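Beta-galactosidase (Bacteroides thetaiotaomicron, PDB 5MUJ) probably cleaves a glycosidic bond in side chain B of the plant pectin rhamnogalacturonan II, as a glycoside hydrolase of a gut bacterium. Local coordinates at residues 65-78 and 90-104. Numbering follows the deposited sequence.
Sequences VFRQGDKWLMTYVV and YETWIAESDNLLDWR
W93 N gives Y76 O a short, nearly straight hydrogen bond of 2.8 Å, with 175° at the hydrogen. Y76 N returns a bond to W93 O. Such reciprocal bonds also join W72 to S97, M74 to A95 and V78 to E91. They make 71-78 and 90-97 an antiparallel hairpin.

W72, M74, Y76 and V78 share one face with W93, A95 and S97. L100, from the loop after S97, covers one face of the W72 indole, its CG 3.6 Å from the centre of the five-membered ring. R67 CB lies over the opposite face, and H340 meets W72 edge to face. With alanine in place of W72, L100 and R67 would probably lose the flat surface between them, and H340 its ring partner.

The chain of M74, a selenomethionine, leaves with CG opposite the backbone N (chi1 -176°) and bends at chi3 (-61°). This puts CE over the centre of the W103 six-membered ring, 3.7 Å away, in a CH-pi contact. SE, farther above the same face, makes the Met-aromatic contact. S97 CB covers the other face of W103. Farther along, W93 CB sits over the Y76 ring, 3.9 Å from its centre. V78 CG2 packs on a face of the W93 indole, 3.3 Å from CD1.

At the K71 end, K71 NZ forms a salt bridge with D98 OD1 (3.3 Å); its hydrogen bond is weak. R104 NH2 binds E96 OE2 at 3.0 Å. A long salt bridge from K71 NZ to this OE2 completes the network. At the other end, Y90 OH hydrogen-bonds E159 OE2, and the Y90 side chain lies about 5 Å from a bound alpha-L-rhamnopyranose.

Five four-stranded antiparallel sheets fit a five-bladed beta-propeller. Strands 71-79 and 90-97 are the middle strands of one blade, between 59-68 and 104-110. V65 and M74 touch F347 of strand 343-351 in the neighbouring sheet.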
# COMPACT_ATOMS: atom_id res chain seq x y z
N VAL A 65 -1.83 -1.60 -8.64
CA VAL A 65 -2.31 -1.66 -10.05
C VAL A 65 -1.13 -1.57 -11.00
O VAL A 65 -0.25 -0.73 -10.86
CB VAL A 65 -3.35 -0.57 -10.41
CG1 VAL A 65 -3.71 -0.61 -11.93
CG2 VAL A 65 -4.60 -0.72 -9.58
N PHE A 66 -1.16 -2.45 -11.99
CA PHE A 66 -0.13 -2.47 -13.01
C PHE A 66 -0.67 -2.97 -14.36
O PHE A 66 -1.79 -3.41 -14.45
CB PHE A 66 1.06 -3.30 -12.53
CG PHE A 66 0.70 -4.69 -12.07
CD1 PHE A 66 0.17 -4.87 -10.79
CD2 PHE A 66 0.96 -5.81 -12.86
CE1 PHE A 66 -0.17 -6.13 -10.35
CE2 PHE A 66 0.64 -7.07 -12.40
CZ PHE A 66 0.10 -7.23 -11.13
N ARG A 67 0.17 -2.87 -15.38
CA ARG A 67 -0.25 -3.16 -16.77
C ARG A 67 0.69 -4.20 -17.38
O ARG A 67 1.88 -4.13 -17.20
CB ARG A 67 -0.24 -1.83 -17.54
CG ARG A 67 -0.03 -1.81 -19.03
CD ARG A 67 -1.31 -2.00 -19.82
NE ARG A 67 -1.59 -0.87 -20.72
CZ ARG A 67 -0.85 -0.48 -21.77
NH1 ARG A 67 0.26 -1.13 -22.12
NH2 ARG A 67 -1.23 0.58 -22.48
N GLN A 68 0.12 -5.18 -18.10
CA GLN A 68 0.91 -6.08 -18.95
C GLN A 68 0.16 -6.25 -20.25
O GLN A 68 -0.99 -6.67 -20.22
CB GLN A 68 1.11 -7.45 -18.32
CG GLN A 68 1.90 -8.40 -19.21
CD GLN A 68 2.35 -9.64 -18.48
OE1 GLN A 68 1.70 -10.66 -18.52
NE2 GLN A 68 3.47 -9.54 -17.78
N GLY A 69 0.83 -5.96 -21.36
CA GLY A 69 0.18 -5.88 -22.66
C GLY A 69 -0.69 -4.64 -22.62
O GLY A 69 -0.19 -3.56 -22.32
N ASP A 70 -1.98 -4.80 -22.90
CA ASP A 70 -2.96 -3.73 -22.68
C ASP A 70 -3.96 -4.08 -21.58
O ASP A 70 -4.96 -3.38 -21.42
CB ASP A 70 -3.69 -3.38 -23.98
CG ASP A 70 -2.74 -2.96 -25.09
OD1 ASP A 70 -1.78 -2.21 -24.80
OD2 ASP A 70 -2.95 -3.39 -26.25
N LYS A 71 -3.68 -5.15 -20.82
CA LYS A 71 -4.52 -5.53 -19.68
C LYS A 71 -4.04 -4.88 -18.39
O LYS A 71 -2.85 -4.91 -18.09
CB LYS A 71 -4.46 -7.03 -19.45
CG LYS A 71 -5.51 -7.57 -18.48
CD LYS A 71 -6.89 -7.71 -19.13
CE LYS A 71 -6.97 -8.91 -20.06
NZ LYS A 71 -8.33 -9.06 -20.66
N TRP A 72 -5.00 -4.36 -17.63
CA TRP A 72 -4.73 -3.82 -16.31
C TRP A 72 -4.94 -4.92 -15.25
O TRP A 72 -5.91 -5.67 -15.28
CB TRP A 72 -5.62 -2.64 -16.00
CG TRP A 72 -5.38 -1.47 -16.93
CD1 TRP A 72 -6.11 -1.11 -18.05
CD2 TRP A 72 -4.32 -0.53 -16.83
NE1 TRP A 72 -5.55 -0.01 -18.64
CE2 TRP A 72 -4.46 0.38 -17.90
CE3 TRP A 72 -3.26 -0.35 -15.93
CZ2 TRP A 72 -3.56 1.45 -18.09
CZ3 TRP A 72 -2.39 0.71 -16.13
CH2 TRP A 72 -2.55 1.60 -17.17
N LEU A 73 -4.01 -4.99 -14.30
CA LEU A 73 -4.04 -5.99 -13.24
C LEU A 73 -4.03 -5.28 -11.87
O LEU A 73 -3.51 -4.19 -11.78
CB LEU A 73 -2.85 -6.89 -13.41
CG LEU A 73 -2.81 -7.65 -14.75
CD1 LEU A 73 -1.44 -8.25 -14.95
CD2 LEU A 73 -3.88 -8.71 -14.76
N MSE A 74 -4.76 -5.84 -10.90
CA MSE A 74 -4.73 -5.33 -9.52
C MSE A 74 -4.55 -6.48 -8.58
O MSE A 74 -5.38 -7.37 -8.51
CB MSE A 74 -6.03 -4.59 -9.19
CG MSE A 74 -5.95 -3.98 -7.78
SE MSE A 74 -7.75 -3.63 -7.11
CE MSE A 74 -8.31 -2.37 -8.52
N THR A 75 -3.48 -6.43 -7.78
CA THR A 75 -3.42 -7.35 -6.60
C THR A 75 -4.09 -6.65 -5.44
O THR A 75 -4.14 -5.45 -5.39
CB THR A 75 -1.99 -7.82 -6.15
OG1 THR A 75 -1.12 -6.69 -5.91
CG2 THR A 75 -1.36 -8.73 -7.09
N TYR A 76 -4.70 -7.45 -4.58
CA TYR A 76 -5.34 -6.97 -3.35
C TYR A 76 -5.36 -8.04 -2.26
O TYR A 76 -5.14 -9.22 -2.52
CB TYR A 76 -6.73 -6.41 -3.63
CG TYR A 76 -7.74 -7.43 -4.15
CD1 TYR A 76 -8.53 -8.16 -3.27
CD2 TYR A 76 -7.94 -7.62 -5.54
CE1 TYR A 76 -9.44 -9.11 -3.71
CE2 TYR A 76 -8.87 -8.56 -6.00
CZ TYR A 76 -9.65 -9.25 -5.10
OH TYR A 76 -10.57 -10.18 -5.53
N VAL A 77 -5.55 -7.61 -1.01
CA VAL A 77 -5.60 -8.55 0.08
C VAL A 77 -7.05 -8.75 0.52
O VAL A 77 -7.89 -7.84 0.43
CB VAL A 77 -4.68 -8.14 1.26
CG1 VAL A 77 -3.26 -7.93 0.72
CG2 VAL A 77 -5.22 -6.91 2.01
N VAL A 78 -7.34 -9.95 0.97
CA VAL A 78 -8.60 -10.32 1.53
C VAL A 78 -8.34 -10.82 2.98
O VAL A 78 -7.48 -11.67 3.25
CB VAL A 78 -9.26 -11.45 0.72
CG1 VAL A 78 -10.47 -12.00 1.44
CG2 VAL A 78 -9.64 -10.98 -0.69
N TYR A 90 -4.78 -12.58 6.16
CA TYR A 90 -4.63 -12.19 4.78
C TYR A 90 -4.28 -13.29 3.79
O TYR A 90 -3.39 -14.12 4.06
CB TYR A 90 -3.59 -11.09 4.67
CG TYR A 90 -3.98 -9.70 5.12
CD1 TYR A 90 -5.28 -9.21 4.98
CD2 TYR A 90 -3.01 -8.83 5.63
CE1 TYR A 90 -5.62 -7.92 5.34
CE2 TYR A 90 -3.34 -7.55 6.04
CZ TYR A 90 -4.65 -7.09 5.89
OH TYR A 90 -4.97 -5.82 6.25
N GLU A 91 -4.99 -13.29 2.64
CA GLU A 91 -4.48 -13.83 1.36
C GLU A 91 -4.45 -12.74 0.30
O GLU A 91 -5.08 -11.71 0.46
CB GLU A 91 -5.31 -15.05 0.86
CG GLU A 91 -5.29 -16.24 1.80
CD GLU A 91 -6.02 -17.43 1.27
OE1 GLU A 91 -7.26 -17.32 1.00
OE2 GLU A 91 -5.35 -18.46 1.09
N THR A 92 -3.67 -12.98 -0.75
CA THR A 92 -3.53 -12.02 -1.81
C THR A 92 -4.17 -12.65 -3.05
O THR A 92 -3.93 -13.80 -3.43
CB THR A 92 -2.09 -11.67 -2.07
OG1 THR A 92 -1.47 -11.27 -0.84
CG2 THR A 92 -1.95 -10.53 -3.09
N TRP A 93 -4.99 -11.80 -3.67
CA TRP A 93 -5.75 -12.14 -4.89
C TRP A 93 -5.31 -11.17 -6.01
O TRP A 93 -4.71 -10.11 -5.80
CB TRP A 93 -7.26 -12.01 -4.62
CG TRP A 93 -7.82 -12.97 -3.65
CD1 TRP A 93 -7.54 -13.02 -2.30
CD2 TRP A 93 -8.76 -14.00 -3.88
NE1 TRP A 93 -8.24 -14.04 -1.68
CE2 TRP A 93 -9.00 -14.66 -2.64
CE3 TRP A 93 -9.42 -14.45 -5.03
CZ2 TRP A 93 -9.87 -15.74 -2.52
CZ3 TRP A 93 -10.26 -15.52 -4.92
CH2 TRP A 93 -10.52 -16.14 -3.69
N ILE A 94 -5.76 -11.52 -7.19
CA ILE A 94 -5.53 -10.71 -8.42
C ILE A 94 -6.83 -10.56 -9.24
O ILE A 94 -7.60 -11.51 -9.37
CB ILE A 94 -4.32 -11.23 -9.25
CG1 ILE A 94 -3.82 -10.18 -10.23
CG2 ILE A 94 -4.65 -12.52 -10.00
CD1 ILE A 94 -2.51 -10.52 -10.88
N ALA A 95 -7.02 -9.35 -9.76
CA ALA A 95 -8.16 -9.09 -10.62
C ALA A 95 -7.66 -8.40 -11.85
O ALA A 95 -6.58 -7.82 -11.92
CB ALA A 95 -9.18 -8.21 -9.94
N GLU A 96 -8.44 -8.58 -12.91
CA GLU A 96 -8.11 -7.93 -14.19
C GLU A 96 -9.19 -6.91 -14.66
O GLU A 96 -10.32 -6.94 -14.20
CB GLU A 96 -7.90 -8.96 -15.31
CG GLU A 96 -9.15 -9.75 -15.70
CD GLU A 96 -8.96 -10.67 -16.87
OE1 GLU A 96 -7.84 -11.14 -17.14
OE2 GLU A 96 -9.97 -10.92 -17.53
N SER A 97 -8.76 -6.01 -15.54
CA SER A 97 -9.60 -4.95 -16.15
C SER A 97 -9.06 -4.54 -17.50
O SER A 97 -7.84 -4.52 -17.76
CB SER A 97 -9.63 -3.70 -15.26
OG SER A 97 -10.43 -2.68 -15.85
N ASP A 98 -10.01 -4.20 -18.36
CA ASP A 98 -9.72 -3.55 -19.64
C ASP A 98 -9.81 -2.03 -19.59
O ASP A 98 -9.38 -1.37 -20.55
CB ASP A 98 -10.67 -4.05 -20.74
CG ASP A 98 -10.53 -5.53 -21.00
OD1 ASP A 98 -9.41 -6.01 -21.29
OD2 ASP A 98 -11.56 -6.21 -20.96
N ASN A 99 -10.41 -1.45 -18.54
CA ASN A 99 -10.69 0.00 -18.58
C ASN A 99 -10.36 0.76 -17.30
O ASN A 99 -10.77 1.91 -17.13
CB ASN A 99 -12.16 0.25 -18.98
CG ASN A 99 -13.13 -0.24 -17.93
OD1 ASN A 99 -12.72 -0.81 -16.91
ND2 ASN A 99 -14.41 -0.02 -18.16
N LEU A 100 -9.60 0.10 -16.42
CA LEU A 100 -9.29 0.57 -15.03
C LEU A 100 -10.47 0.73 -14.06
O LEU A 100 -10.25 0.93 -12.86
CB LEU A 100 -8.43 1.85 -15.03
CG LEU A 100 -7.01 1.72 -15.56
CD1 LEU A 100 -6.40 3.05 -15.99
CD2 LEU A 100 -6.19 1.06 -14.46
N LEU A 101 -11.71 0.54 -14.50
CA LEU A 101 -12.89 0.83 -13.70
C LEU A 101 -13.66 -0.43 -13.29
O LEU A 101 -14.14 -0.53 -12.16
CB LEU A 101 -13.83 1.76 -14.51
CG LEU A 101 -13.23 3.13 -14.84
CD1 LEU A 101 -14.16 3.85 -15.86
CD2 LEU A 101 -12.93 3.95 -13.56
N ASP A 102 -13.86 -1.31 -14.29
CA ASP A 102 -14.56 -2.57 -14.17
C ASP A 102 -13.54 -3.69 -14.03
O ASP A 102 -12.70 -3.91 -14.93
CB ASP A 102 -15.42 -2.84 -15.42
CG ASP A 102 -16.58 -1.86 -15.57
OD1 ASP A 102 -16.39 -0.78 -16.14
OD2 ASP A 102 -17.68 -2.18 -15.09
N TRP A 103 -13.71 -4.44 -12.96
CA TRP A 103 -12.68 -5.41 -12.48
C TRP A 103 -13.27 -6.80 -12.35
O TRP A 103 -14.41 -6.96 -11.90
CB TRP A 103 -12.05 -4.98 -11.11
CG TRP A 103 -11.22 -3.79 -11.30
CD1 TRP A 103 -11.62 -2.47 -11.21
CD2 TRP A 103 -9.84 -3.75 -11.67
NE1 TRP A 103 -10.58 -1.63 -11.54
CE2 TRP A 103 -9.47 -2.40 -11.81
CE3 TRP A 103 -8.88 -4.73 -11.93
CZ2 TRP A 103 -8.21 -2.02 -12.24
CZ3 TRP A 103 -7.66 -4.34 -12.32
CH2 TRP A 103 -7.32 -3.01 -12.46
N ARG A 104 -12.49 -7.81 -12.75
CA ARG A 104 -12.90 -9.21 -12.56
C ARG A 104 -11.84 -10.00 -11.79
O ARG A 104 -10.71 -10.14 -12.24
CB ARG A 104 -13.17 -9.87 -13.90
CG ARG A 104 -14.26 -9.20 -14.75
CD ARG A 104 -14.34 -9.86 -16.11
NE ARG A 104 -13.09 -9.67 -16.84
CZ ARG A 104 -12.80 -8.59 -17.57
NH1 ARG A 104 -13.69 -7.60 -17.69
NH2 ARG A 104 -11.62 -8.48 -18.17